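Local coordinates for uncharacterized protein (Arthrobacter sp., PDB 3KOP) that is of unknown function but adopts a cyclophilin-like fold and belongs to the DUF3830 family, at residues 20-25 with 50-55; 81-86 with 148-153; 98-103 with 128-133. All blocks are in the same frame, centred on the assembly; numbering follows the deposited sequence.

Contact 1 of 3, residues 20-25 with 50-55; sequences MARYIN and AVWDAL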
HETATM    1  N   MSE F  20      29.859  22.101 -11.726  1.00 28.06           N
HETATM    2  CA  MSE F  20      30.373  21.725 -10.433  1.00 27.55           C
HETATM    3  C   MSE F  20      30.083  20.273 -10.050  1.00 25.98           C
HETATM    4  O   MSE F  20      30.163  19.953  -8.882  1.00 26.39           O
HETATM    5  CB  MSE F  20      29.800  22.641  -9.345  1.00 27.85           C
HETATM    6  CG  MSE F  20      28.253  22.481  -9.107  1.00 29.21           C
HETATM    7 SE   MSE F  20      27.539  22.880  -7.268  0.75 32.88          SE
HETATM    8  CE  MSE F  20      28.143  21.165  -6.419  1.00 29.44           C
ATOM      9  N   ALA F  21      29.745  19.409 -11.005  1.00 24.19           N
ATOM     10  CA  ALA F  21      29.411  18.038 -10.689  1.00 22.88           C
ATOM     11  C   ALA F  21      30.527  17.437  -9.832  1.00 21.51           C
ATOM     12  O   ALA F  21      31.714  17.539 -10.169  1.00 20.73           O
ATOM     13  CB  ALA F  21      29.221  17.217 -11.988  1.00 22.85           C
ATOM     14  N   ARG F  22      30.163  16.856  -8.706  1.00 19.77           N
ATOM     15  CA  ARG F  22      31.114  15.982  -7.988  1.00 19.16           C
ATOM     16  C   ARG F  22      30.620  14.562  -7.912  1.00 18.27           C
ATOM     17  O   ARG F  22      29.409  14.317  -7.969  1.00 17.53           O
ATOM     18  CB  ARG F  22      31.370  16.438  -6.576  1.00 19.54           C
ATOM     19  CG  ARG F  22      30.480  17.426  -6.032  1.00 20.67           C
ATOM     20  CD  ARG F  22      30.842  17.697  -4.556  1.00 20.58           C
ATOM     21  NE  ARG F  22      29.642  17.929  -3.780  1.00 19.20           N
ATOM     22  CZ  ARG F  22      29.620  18.309  -2.501  1.00 18.74           C
ATOM     23  NH1 ARG F  22      30.735  18.487  -1.804  1.00 19.43           N
ATOM     24  NH2 ARG F  22      28.460  18.504  -1.914  1.00 17.93           N
ATOM     25  N   TYR F  23      31.563  13.637  -7.735  1.00 17.12           N
ATOM     26  CA  TYR F  23      31.300  12.224  -7.844  1.00 16.65           C
ATOM     27  C   TYR F  23      31.856  11.468  -6.658  1.00 16.43           C
ATOM     28  O   TYR F  23      32.847  11.902  -6.007  1.00 15.58           O
ATOM     29  CB  TYR F  23      31.925  11.673  -9.132  1.00 16.95           C
ATOM     30  CG  TYR F  23      31.346  12.288 -10.373  1.00 17.71           C
ATOM     31  CD1 TYR F  23      30.263  11.708 -11.028  1.00 18.88           C
ATOM     32  CD2 TYR F  23      31.856  13.492 -10.882  1.00 18.84           C
ATOM     33  CE1 TYR F  23      29.701  12.310 -12.168  1.00 20.13           C
ATOM     34  CE2 TYR F  23      31.287  14.085 -12.015  1.00 19.99           C
ATOM     35  CZ  TYR F  23      30.244  13.483 -12.652  1.00 20.74           C
ATOM     36  OH  TYR F  23      29.741  14.098 -13.757  1.00 22.15           O
ATOM     37  N   ILE F  24      31.208  10.351  -6.364  1.00 15.55           N
ATOM     38  CA  ILE F  24      31.686   9.424  -5.342  1.00 16.13           C
ATOM     39  C   ILE F  24      31.905   8.054  -5.983  1.00 16.01           C
ATOM     40  O   ILE F  24      31.236   7.684  -6.954  1.00 16.54           O
ATOM     41  CB  ILE F  24      30.694   9.352  -4.139  1.00 16.00           C
ATOM     42  CG1 ILE F  24      29.301   8.851  -4.592  1.00 15.35           C
ATOM     43  CG2 ILE F  24      30.606  10.739  -3.461  1.00 15.34           C
ATOM     44  CD1 ILE F  24      28.342   8.512  -3.475  1.00 15.50           C
ATOM     45  N   ASN F  25      32.885   7.344  -5.469  1.00 16.52           N
ATOM     46  CA  ASN F  25      33.103   5.958  -5.778  1.00 16.08           C
ATOM     47  C   ASN F  25      32.430   5.087  -4.732  1.00 15.88           C
ATOM     48  O   ASN F  25      32.473   5.370  -3.524  1.00 15.68           O
ATOM     49  CB  ASN F  25      34.601   5.659  -5.837  1.00 16.30           C
ATOM     50  CG  ASN F  25      35.251   6.248  -7.049  1.00 17.81           C
ATOM     51  OD1 ASN F  25      34.642   6.281  -8.128  1.00 19.97           O
ATOM     52  ND2 ASN F  25      36.474   6.765  -6.892  1.00 18.01           N
ATOM     53  N   ALA F  50      26.263  16.280   3.558  1.00 14.56           N
ATOM     54  CA  ALA F  50      26.443  15.512   4.802  1.00 14.24           C
ATOM     55  C   ALA F  50      27.299  14.287   4.509  1.00 14.49           C
ATOM     56  O   ALA F  50      28.246  13.970   5.271  1.00 14.19           O
ATOM     57  CB  ALA F  50      25.100  15.087   5.431  1.00 13.85           C
ATOM     58  N   VAL F  51      26.989  13.613   3.408  1.00 13.67           N
ATOM     59  CA  VAL F  51      27.779  12.454   3.002  1.00 13.62           C
ATOM     60  C   VAL F  51      29.209  12.841   2.529  1.00 13.96           C
ATOM     61  O   VAL F  51      30.204  12.322   3.044  1.00 13.68           O
ATOM     62  CB  VAL F  51      27.045  11.634   1.952  1.00 13.69           C
ATOM     63  CG1 VAL F  51      27.926  10.490   1.404  1.00 12.04           C
ATOM     64  CG2 VAL F  51      25.710  11.068   2.558  1.00 13.05           C
ATOM     65  N   TRP F  52      29.318  13.759   1.566  1.00 14.43           N
ATOM     66  CA  TRP F  52      30.629  14.198   1.062  1.00 14.64           C
ATOM     67  C   TRP F  52      31.577  14.554   2.207  1.00 14.98           C
ATOM     68  O   TRP F  52      32.728  14.097   2.260  1.00 15.03           O
ATOM     69  CB  TRP F  52      30.496  15.404   0.136  1.00 14.92           C
ATOM     70  CG  TRP F  52      31.854  15.871  -0.403  1.00 15.89           C
ATOM     71  CD1 TRP F  52      32.712  16.787   0.168  1.00 16.96           C
ATOM     72  CD2 TRP F  52      32.514  15.392  -1.585  1.00 16.59           C
ATOM     73  NE1 TRP F  52      33.854  16.899  -0.588  1.00 17.02           N
ATOM     74  CE2 TRP F  52      33.760  16.066  -1.674  1.00 17.39           C
ATOM     75  CE3 TRP F  52      32.162  14.481  -2.592  1.00 18.57           C
ATOM     76  CZ2 TRP F  52      34.647  15.860  -2.744  1.00 18.11           C
ATOM     77  CZ3 TRP F  52      33.054  14.250  -3.632  1.00 19.42           C
ATOM     78  CH2 TRP F  52      34.278  14.948  -3.710  1.00 18.92           C
ATOM     79  N   ASP F  53      31.097  15.408   3.098  1.00 15.76           N
ATOM     80  CA  ASP F  53      31.902  15.919   4.213  1.00 16.28           C
ATOM     81  C   ASP F  53      32.506  14.801   5.066  1.00 16.46           C
ATOM     82  O   ASP F  53      33.604  14.937   5.581  1.00 16.59           O
ATOM     83  CB  ASP F  53      31.077  16.866   5.105  1.00 16.16           C
ATOM     84  CG  ASP F  53      30.796  18.217   4.450  1.00 17.30           C
ATOM     85  OD1 ASP F  53      31.221  18.440   3.299  1.00 17.43           O
ATOM     86  OD2 ASP F  53      30.124  19.056   5.089  1.00 17.61           O
ATOM     87  N   ALA F  54      31.790  13.682   5.173  1.00 16.34           N
ATOM     88  CA  ALA F  54      32.174  12.587   6.079  1.00 16.15           C
ATOM     89  C   ALA F  54      32.891  11.437   5.414  1.00 15.78           C
ATOM     90  O   ALA F  54      33.322  10.506   6.104  1.00 15.90           O
ATOM     91  CB  ALA F  54      30.930  12.069   6.819  1.00 16.46           C
ATOM     92  N   LEU F  55      33.080  11.486   4.095  1.00 15.48           N
ATOM     93  CA  LEU F  55      33.739  10.380   3.409  1.00 15.43           C
ATOM     94  C   LEU F  55      35.227  10.325   3.763  1.00 16.72           C
ATOM     95  O   LEU F  55      35.863  11.369   4.002  1.00 16.45           O
ATOM     96  CB  LEU F  55      33.557  10.483   1.909  1.00 15.52           C
ATOM     97  CG  LEU F  55      32.112  10.412   1.400  1.00 15.04           C
ATOM     98  CD1 LEU F  55      32.102  10.609  -0.133  1.00 14.68           C
ATOM     99  CD2 LEU F  55      31.385   9.133   1.826  1.00 14.39           C
TER
HETATM  100  O   HOH W   1      30.553  19.650   0.864  1.00 22.39           O
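The indole of Trp52 carries Arg22 over one face, with Tyr23 O and Asp53 OD1 at its edge; Trp52 CB in turn lies over one face of the guanidinium, which has a water at its edge. Arg22 NH1 sits 3.2 Å from Trp52 CG, above the five-membered ring but displaced toward its border, and the guanidinium plane is inclined 33° to the indole. Arg22 CZ is 4.3 Å from the centroid of that ring, a cation-pi contact made over the face. Further back along the same side chain, Arg22 CD lies 4.1 Å from the centroid of the six-membered ring and only 13° off its normal, adding a CH-pi contact, so methylene and charge share one surface. Tyr23 O approaches Trp52 CZ3 in the plane of the ring, at 3.3 Å. Trp52 CG stands anti to the backbone N (chi1 -180°), which lays the indole out from the helix toward residues 22-24.

The contact illustrates how a cyclophilin-like barrel receives a helix: helix 45-54 leans on the start of strand 23-28, and Leu39 of the neighbouring strand 33-39 also touches Trp52. Deeper in, Ile24 CG2 bridges two helix-side residues, meeting Leu55 CD1 at 3.7 Å with the side chains at about a right angle, and Trp52 CE3 at 4.1 Å.

The end of Arg22 has polar partners too. NH2 forms a salt bridge with Asp41, while NH1 donates to the water, 2.9 Å away, which in turn donates to Asp53 OD1. This relay joins opposite charges that do not touch, and it probably limits rotation of the guanidinium over the indole. Asp53 OD2 pairs with Lys49, and Arg183 makes a further cation-pi contact with Trp52 while donating from NH2 to Trp52 O.

Contact 2 of 3, residues 81-86 with 148-153; sequences KEPGAE and PGNVFA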
ATOM      1  N   LYS F  81      24.150  17.678  11.971  1.00 22.35           N
ATOM      2  CA  LYS F  81      22.726  17.394  12.075  1.00 23.18           C
ATOM      3  C   LYS F  81      22.209  16.646  10.858  1.00 21.51           C
ATOM      4  O   LYS F  81      22.652  16.862   9.726  1.00 21.36           O
ATOM      5  CB  LYS F  81      21.893  18.654  12.326  1.00 24.81           C
ATOM      6  CG  LYS F  81      21.890  19.697  11.239  1.00 29.63           C
ATOM      7  CD  LYS F  81      20.822  20.779  11.504  1.00 33.83           C
ATOM      8  CE  LYS F  81      19.418  20.170  11.640  1.00 37.14           C
ATOM      9  NZ  LYS F  81      18.294  21.139  11.367  1.00 38.69           N
ATOM     10  N   GLU F  82      21.263  15.763  11.112  1.00 20.23           N
ATOM     11  CA  GLU F  82      20.702  14.950  10.066  1.00 19.23           C
ATOM     12  C   GLU F  82      20.024  15.830   9.047  1.00 18.46           C
ATOM     13  O   GLU F  82      19.486  16.882   9.374  1.00 17.70           O
ATOM     14  CB  GLU F  82      19.742  13.913  10.646  1.00 19.37           C
ATOM     15  CG  GLU F  82      20.434  12.847  11.440  1.00 18.95           C
ATOM     16  CD  GLU F  82      21.474  12.107  10.657  1.00 20.21           C
ATOM     17  OE1 GLU F  82      21.130  11.458   9.639  1.00 19.07           O
ATOM     18  OE2 GLU F  82      22.664  12.159  11.065  1.00 19.38           O
ATOM     19  N   PRO F  83      20.052  15.411   7.782  1.00 17.87           N
ATOM     20  CA  PRO F  83      19.502  16.248   6.730  1.00 17.57           C
ATOM     21  C   PRO F  83      17.984  16.360   6.751  1.00 16.97           C
ATOM     22  O   PRO F  83      17.442  17.295   6.180  1.00 16.71           O
ATOM     23  CB  PRO F  83      19.983  15.557   5.433  1.00 17.65           C
ATOM     24  CG  PRO F  83      20.249  14.180   5.791  1.00 18.05           C
ATOM     25  CD  PRO F  83      20.668  14.182   7.260  1.00 18.32           C
ATOM     26  N   GLY F  84      17.305  15.407   7.386  1.00 16.68           N
ATOM     27  CA  GLY F  84      15.860  15.299   7.268  1.00 16.74           C
ATOM     28  C   GLY F  84      15.419  14.839   5.890  1.00 16.16           C
ATOM     29  O   GLY F  84      16.250  14.590   5.010  1.00 16.48           O
ATOM     30  N   ALA F  85      14.111  14.752   5.704  1.00 15.67           N
ATOM     31  CA  ALA F  85      13.538  14.265   4.421  1.00 15.39           C
ATOM     32  C   ALA F  85      13.976  15.175   3.266  1.00 14.85           C
ATOM     33  O   ALA F  85      13.797  16.389   3.306  1.00 14.38           O
ATOM     34  CB  ALA F  85      12.000  14.161   4.483  1.00 14.92           C
ATOM     35  N   GLU F  86      14.586  14.577   2.246  1.00 13.92           N
ATOM     36  CA  GLU F  86      15.067  15.344   1.085  1.00 13.75           C
ATOM     37  C   GLU F  86      15.093  14.429  -0.135  1.00 13.10           C
ATOM     38  O   GLU F  86      15.745  13.363  -0.094  1.00 12.58           O
ATOM     39  CB  GLU F  86      16.485  15.882   1.368  1.00 13.69           C
ATOM     40  CG  GLU F  86      16.927  16.997   0.433  1.00 15.01           C
ATOM     41  CD  GLU F  86      18.397  17.442   0.636  1.00 15.60           C
ATOM     42  OE1 GLU F  86      19.271  16.579   0.852  1.00 14.35           O
ATOM     43  OE2 GLU F  86      18.652  18.660   0.538  1.00 15.70           O
ATOM     44  N   PRO F 148      10.803   5.831   3.638  1.00 12.72           N
ATOM     45  CA  PRO F 148      11.397   6.603   2.563  1.00 13.20           C
ATOM     46  C   PRO F 148      12.900   6.824   2.719  1.00 13.20           C
ATOM     47  O   PRO F 148      13.394   7.000   3.843  1.00 12.85           O
ATOM     48  CB  PRO F 148      10.635   7.934   2.595  1.00 13.62           C
ATOM     49  CG  PRO F 148       9.455   7.744   3.550  1.00 14.65           C
ATOM     50  CD  PRO F 148       9.821   6.602   4.439  1.00 13.98           C
ATOM     51  N   GLY F 149      13.615   6.774   1.598  1.00 13.27           N
ATOM     52  CA  GLY F 149      15.033   7.052   1.560  1.00 13.46           C
ATOM     53  C   GLY F 149      15.305   8.351   0.807  1.00 13.22           C
ATOM     54  O   GLY F 149      14.653   8.646  -0.196  1.00 12.71           O
ATOM     55  N   ASN F 150      16.288   9.129   1.281  1.00 13.04           N
ATOM     56  CA  ASN F 150      16.744  10.329   0.532  1.00 13.05           C
ATOM     57  C   ASN F 150      17.596   9.871  -0.642  1.00 12.61           C
ATOM     58  O   ASN F 150      18.640   9.225  -0.443  1.00 13.55           O
ATOM     59  CB  ASN F 150      17.626  11.271   1.391  1.00 13.14           C
ATOM     60  CG  ASN F 150      16.877  11.990   2.504  1.00 13.51           C
ATOM     61  OD1 ASN F 150      15.686  11.773   2.722  1.00 14.05           O
ATOM     62  ND2 ASN F 150      17.574  12.907   3.188  1.00 13.33           N
ATOM     63  N   VAL F 151      17.198  10.196  -1.864  1.00 12.76           N
ATOM     64  CA  VAL F 151      17.979   9.821  -3.050  1.00 11.88           C
ATOM     65  C   VAL F 151      19.004  10.938  -3.259  1.00 12.91           C
ATOM     66  O   VAL F 151      18.644  12.085  -3.587  1.00 12.44           O
ATOM     67  CB  VAL F 151      17.107   9.673  -4.342  1.00 12.35           C
ATOM     68  CG1 VAL F 151      18.009   9.401  -5.579  1.00 11.38           C
ATOM     69  CG2 VAL F 151      16.025   8.586  -4.188  1.00 11.52           C
ATOM     70  N   PHE F 152      20.286  10.619  -3.064  1.00 12.62           N
ATOM     71  CA  PHE F 152      21.312  11.681  -3.065  1.00 13.23           C
ATOM     72  C   PHE F 152      22.421  11.500  -4.101  1.00 13.44           C
ATOM     73  O   PHE F 152      23.283  12.366  -4.252  1.00 14.34           O
ATOM     74  CB  PHE F 152      21.922  11.835  -1.645  1.00 12.56           C
ATOM     75  CG  PHE F 152      22.905  10.747  -1.270  1.00 13.72           C
ATOM     76  CD1 PHE F 152      22.469   9.577  -0.644  1.00 13.25           C
ATOM     77  CD2 PHE F 152      24.263  10.897  -1.526  1.00 14.17           C
ATOM     78  CE1 PHE F 152      23.338   8.599  -0.297  1.00 14.22           C
ATOM     79  CE2 PHE F 152      25.145   9.886  -1.185  1.00 14.43           C
ATOM     80  CZ  PHE F 152      24.682   8.739  -0.574  1.00 13.37           C
ATOM     81  N   ALA F 153      22.397  10.384  -4.809  1.00 13.46           N
ATOM     82  CA  ALA F 153      23.338  10.140  -5.870  1.00 13.78           C
ATOM     83  C   ALA F 153      22.770   9.164  -6.873  1.00 14.11           C
ATOM     84  O   ALA F 153      21.805   8.408  -6.576  1.00 14.77           O
ATOM     85  CB  ALA F 153      24.659   9.650  -5.334  1.00 13.36           C
TER
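Asn150 reaches the loop 81-86 because its CG is anti to its own carbonyl carbon (chi1 -69°), which points the carboxamide from strand 145-157 toward Gly84 and Glu86. A classic beta bulge follows in this strand of the cyclophilin-like barrel, where Phe152 and Ala153 both face Val97. The amide offers one donor and one acceptor to the loop: Asn150 ND2 donates to Gly84 O at 2.8 Å in a nearly straight bond (171°) lying close to the amide plane, and Asn150 OD1 accepts from Glu86 N at 3.0 Å. The second bond is less regular, since the donor stands well above the carbonyl plane. One side chain thereby ties down two backbone groups of a segment that has no helix or strand of its own.

ND2 also donates to Thr47 OG1, so both of its hydrogens are used, and Pro83 CG packs 3.9 Å from Asn150 ND2. The extended Glu86 side chain ends at the start of helix 45-54, where its carboxylate accepts from Thr47 OG1 and the backbone N of Arg46. Glu86 O lies 3.2 Å from Asn150 OD1, acceptor beside acceptor, and receives a CA-H...O contact from Asn150 CA.

Contact 3 of 3, residues 98-103 with 128-133; sequences CYFTFT and DLAVFY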
ATOM      1  N   CYS F  98      20.807   5.875  -1.804  1.00 13.58           N
ATOM      2  CA  CYS F  98      19.910   6.416  -0.783  1.00 13.43           C
ATOM      3  C   CYS F  98      20.532   6.562   0.605  1.00 13.48           C
ATOM      4  O   CYS F  98      21.415   5.790   0.991  1.00 14.22           O
ATOM      5  CB  CYS F  98      18.688   5.519  -0.669  1.00 13.86           C
ATOM      6  SG  CYS F  98      17.567   5.650  -2.081  1.00 14.47           S
ATOM      7  N   TYR F  99      20.005   7.520   1.354  1.00 13.58           N
ATOM      8  CA  TYR F  99      20.395   7.798   2.728  1.00 13.52           C
ATOM      9  C   TYR F  99      19.146   7.687   3.595  1.00 13.63           C
ATOM     10  O   TYR F  99      18.118   8.317   3.298  1.00 13.76           O
ATOM     11  CB  TYR F  99      20.976   9.203   2.800  1.00 13.28           C
ATOM     12  CG  TYR F  99      21.481   9.734   4.142  1.00 13.59           C
ATOM     13  CD1 TYR F  99      20.620   9.951   5.219  1.00 14.11           C
ATOM     14  CD2 TYR F  99      22.782  10.128   4.293  1.00 14.57           C
ATOM     15  CE1 TYR F  99      21.079  10.492   6.388  1.00 14.38           C
ATOM     16  CE2 TYR F  99      23.250  10.667   5.464  1.00 14.18           C
ATOM     17  CZ  TYR F  99      22.410  10.828   6.518  1.00 15.09           C
ATOM     18  OH  TYR F  99      22.875  11.406   7.695  1.00 15.45           O
ATOM     19  N   PHE F 100      19.254   6.901   4.669  1.00 14.26           N
ATOM     20  CA  PHE F 100      18.216   6.785   5.683  1.00 14.67           C
ATOM     21  C   PHE F 100      18.813   7.066   7.052  1.00 16.11           C
ATOM     22  O   PHE F 100      19.924   6.575   7.379  1.00 15.31           O
ATOM     23  CB  PHE F 100      17.664   5.352   5.772  1.00 14.42           C
ATOM     24  CG  PHE F 100      17.232   4.753   4.455  1.00 14.96           C
ATOM     25  CD1 PHE F 100      18.164   4.168   3.578  1.00 14.30           C
ATOM     26  CD2 PHE F 100      15.887   4.703   4.114  1.00 14.04           C
ATOM     27  CE1 PHE F 100      17.758   3.581   2.394  1.00 14.16           C
ATOM     28  CE2 PHE F 100      15.474   4.083   2.914  1.00 13.09           C
ATOM     29  CZ  PHE F 100      16.401   3.551   2.064  1.00 13.70           C
ATOM     30  N   THR F 101      18.063   7.806   7.860  1.00 17.03           N
ATOM     31  CA  THR F 101      18.381   7.989   9.291  1.00 18.63           C
ATOM     32  C   THR F 101      17.503   7.037  10.105  1.00 19.96           C
ATOM     33  O   THR F 101      16.283   7.057   9.965  1.00 19.10           O
ATOM     34  CB  THR F 101      18.091   9.436   9.710  1.00 18.67           C
ATOM     35  OG1 THR F 101      18.945  10.320   8.964  1.00 18.52           O
ATOM     36  CG2 THR F 101      18.278   9.653  11.213  1.00 18.47           C
ATOM     37  N   PHE F 102      18.138   6.185  10.904  1.00 21.56           N
ATOM     38  CA  PHE F 102      17.452   5.271  11.806  1.00 23.28           C
ATOM     39  C   PHE F 102      17.944   5.487  13.238  1.00 25.28           C
ATOM     40  O   PHE F 102      18.945   6.176  13.465  1.00 24.28           O
ATOM     41  CB  PHE F 102      17.763   3.827  11.401  1.00 23.59           C
ATOM     42  CG  PHE F 102      17.144   3.409  10.113  1.00 25.65           C
ATOM     43  CD1 PHE F 102      15.750   3.386   9.969  1.00 29.07           C
ATOM     44  CD2 PHE F 102      17.933   3.007   9.044  1.00 25.82           C
ATOM     45  CE1 PHE F 102      15.160   2.982   8.750  1.00 29.46           C
ATOM     46  CE2 PHE F 102      17.356   2.594   7.843  1.00 26.68           C
ATOM     47  CZ  PHE F 102      15.962   2.591   7.694  1.00 27.48           C
ATOM     48  N   THR F 103      17.255   4.878  14.199  1.00 27.82           N
ATOM     49  CA  THR F 103      17.780   4.758  15.574  1.00 30.20           C
ATOM     50  C   THR F 103      18.128   3.293  15.845  1.00 32.10           C
ATOM     51  O   THR F 103      17.823   2.421  15.028  1.00 32.14           O
ATOM     52  CB  THR F 103      16.761   5.216  16.587  1.00 30.42           C
ATOM     53  OG1 THR F 103      15.686   4.276  16.604  1.00 31.64           O
ATOM     54  CG2 THR F 103      16.225   6.595  16.200  1.00 30.84           C
ATOM     55  N   ASP F 128      21.975   4.439   7.223  1.00 15.15           N
ATOM     56  CA  ASP F 128      21.911   3.374   6.210  1.00 14.54           C
ATOM     57  C   ASP F 128      22.225   4.037   4.885  1.00 14.05           C
ATOM     58  O   ASP F 128      21.504   4.929   4.461  1.00 14.22           O
ATOM     59  CB  ASP F 128      20.506   2.779   6.223  1.00 14.74           C
ATOM     60  CG  ASP F 128      20.287   1.675   5.232  1.00 16.85           C
ATOM     61  OD1 ASP F 128      20.868   1.674   4.106  1.00 15.80           O
ATOM     62  OD2 ASP F 128      19.442   0.795   5.567  1.00 17.03           O
ATOM     63  N   LEU F 129      23.325   3.621   4.261  1.00 13.58           N
ATOM     64  CA  LEU F 129      23.702   4.053   2.927  1.00 13.74           C
ATOM     65  C   LEU F 129      23.484   2.888   1.980  1.00 13.78           C
ATOM     66  O   LEU F 129      24.080   1.820   2.158  1.00 14.25           O
ATOM     67  CB  LEU F 129      25.153   4.537   2.870  1.00 14.05           C
ATOM     68  CG  LEU F 129      25.450   5.740   3.778  1.00 14.09           C
ATOM     69  CD1 LEU F 129      27.012   6.023   3.894  1.00 14.34           C
ATOM     70  CD2 LEU F 129      24.688   6.965   3.319  1.00 12.75           C
ATOM     71  N   ALA F 130      22.610   3.106   0.998  1.00 13.51           N
ATOM     72  CA  ALA F 130      22.075   2.031   0.169  1.00 13.43           C
ATOM     73  C   ALA F 130      22.247   2.288  -1.313  1.00 13.45           C
ATOM     74  O   ALA F 130      22.145   3.425  -1.785  1.00 14.50           O
ATOM     75  CB  ALA F 130      20.563   1.764   0.503  1.00 12.83           C
ATOM     76  N   VAL F 131      22.472   1.195  -2.035  1.00 13.26           N
ATOM     77  CA  VAL F 131      22.597   1.180  -3.466  1.00 13.51           C
ATOM     78  C   VAL F 131      21.504   0.270  -4.027  1.00 13.64           C
ATOM     79  O   VAL F 131      21.375  -0.880  -3.617  1.00 13.14           O
ATOM     80  CB  VAL F 131      23.979   0.628  -3.884  1.00 13.44           C
ATOM     81  CG1 VAL F 131      24.044   0.343  -5.394  1.00 13.81           C
ATOM     82  CG2 VAL F 131      25.064   1.620  -3.486  1.00 13.68           C
ATOM     83  N   PHE F 132      20.721   0.809  -4.950  1.00 13.82           N
ATOM     84  CA  PHE F 132      19.741   0.016  -5.659  1.00 13.95           C
ATOM     85  C   PHE F 132      20.247  -0.381  -7.035  1.00 13.86           C
ATOM     86  O   PHE F 132      20.655   0.465  -7.833  1.00 14.60           O
ATOM     87  CB  PHE F 132      18.415   0.757  -5.678  1.00 14.18           C
ATOM     88  CG  PHE F 132      17.786   0.774  -4.361  1.00 13.97           C
ATOM     89  CD1 PHE F 132      16.955  -0.275  -3.974  1.00 15.04           C
ATOM     90  CD2 PHE F 132      18.067   1.779  -3.473  1.00 14.11           C
ATOM     91  CE1 PHE F 132      16.363  -0.273  -2.727  1.00 15.88           C
ATOM     92  CE2 PHE F 132      17.517   1.767  -2.210  1.00 14.84           C
ATOM     93  CZ  PHE F 132      16.651   0.760  -1.843  1.00 14.94           C
ATOM     94  N   TYR F 133      20.312  -1.682  -7.266  1.00 13.99           N
ATOM     95  CA  TYR F 133      20.971  -2.221  -8.471  1.00 14.11           C
ATOM     96  C   TYR F 133      20.002  -2.790  -9.478  1.00 14.15           C
ATOM     97  O   TYR F 133      20.414  -3.153 -10.553  1.00 15.14           O
ATOM     98  CB  TYR F 133      22.023  -3.263  -8.105  1.00 13.95           C
ATOM     99  CG  TYR F 133      21.507  -4.530  -7.471  1.00 13.34           C
ATOM    100  CD1 TYR F 133      21.173  -5.633  -8.247  1.00 13.81           C
ATOM    101  CD2 TYR F 133      21.397  -4.644  -6.072  1.00 13.62           C
ATOM    102  CE1 TYR F 133      20.704  -6.824  -7.663  1.00 14.43           C
ATOM    103  CE2 TYR F 133      20.942  -5.821  -5.481  1.00 14.56           C
ATOM    104  CZ  TYR F 133      20.602  -6.908  -6.289  1.00 13.63           C
ATOM    105  OH  TYR F 133      20.166  -8.067  -5.715  1.00 15.40           O
TER
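Phe100 and Ala130 form the apolar centre, with Ala130 CB at the edge of the phenyl ring, 3.8 Å from Phe100 CE1. Next to them, Cys98 SG meets Phe132 CE2 at 3.9 Å, an oblique sulfur-aromatic contact. Tyr99 and Leu129 occupy the other face of the sheet, where Tyr99 CD2 touches Leu129 CD2 at 3.8 Å; the hydroxyl of Tyr99 hydrogen-bonds to Glu82.

Outward from the centre, Asp128 lies alongside two rings. Its CG is anti to the backbone N (chi1 180°), bringing Asp128 CG to 3.7 Å from Phe100 CD1, while Asp128 CB packs 3.5 Å from Phe102 CE2, at the edge of that ring. A glycine here removes the carbon and carboxylate packed beside both rings, and would probably open a gap there and leave the rings freer to turn.

Between the strands, backbone bonds complete the pairing. Cys98 and Ala130 exchange a reciprocal pair of hydrogen bonds, as do Phe100 and Asp128, where Asp128 N donates to Phe100 O at 3.0 Å; Tyr99 and Leu129 form the non-hydrogen-bonded pair in between. This regular ladder, with side chains alternating between faces, is antiparallel pairing of strands 96-103 and 125-132 in the wall of a cyclophilin-like beta-barrel.

Along the chain, contact 1 is complete before the other two begin, whereas both segments of contact 3 fall between residues 86 and 148, inside the span that contact 2 brings together. The centres of contacts 2 and 3 are about 9 Å apart, and contact 1 lies about 14 and 15 Å from them. All three reach one antiparallel sheet; strands 96-103 and 145-157 are neighbours in it, placing contacts 2 and 3 side by side. Helix 45-54 links all three: Val51 packs on Phe152 of contact 2 and on Tyr99 and Leu129 of contact 3. Distant parts of the sequence thus converge on a single barrel and its covering helix.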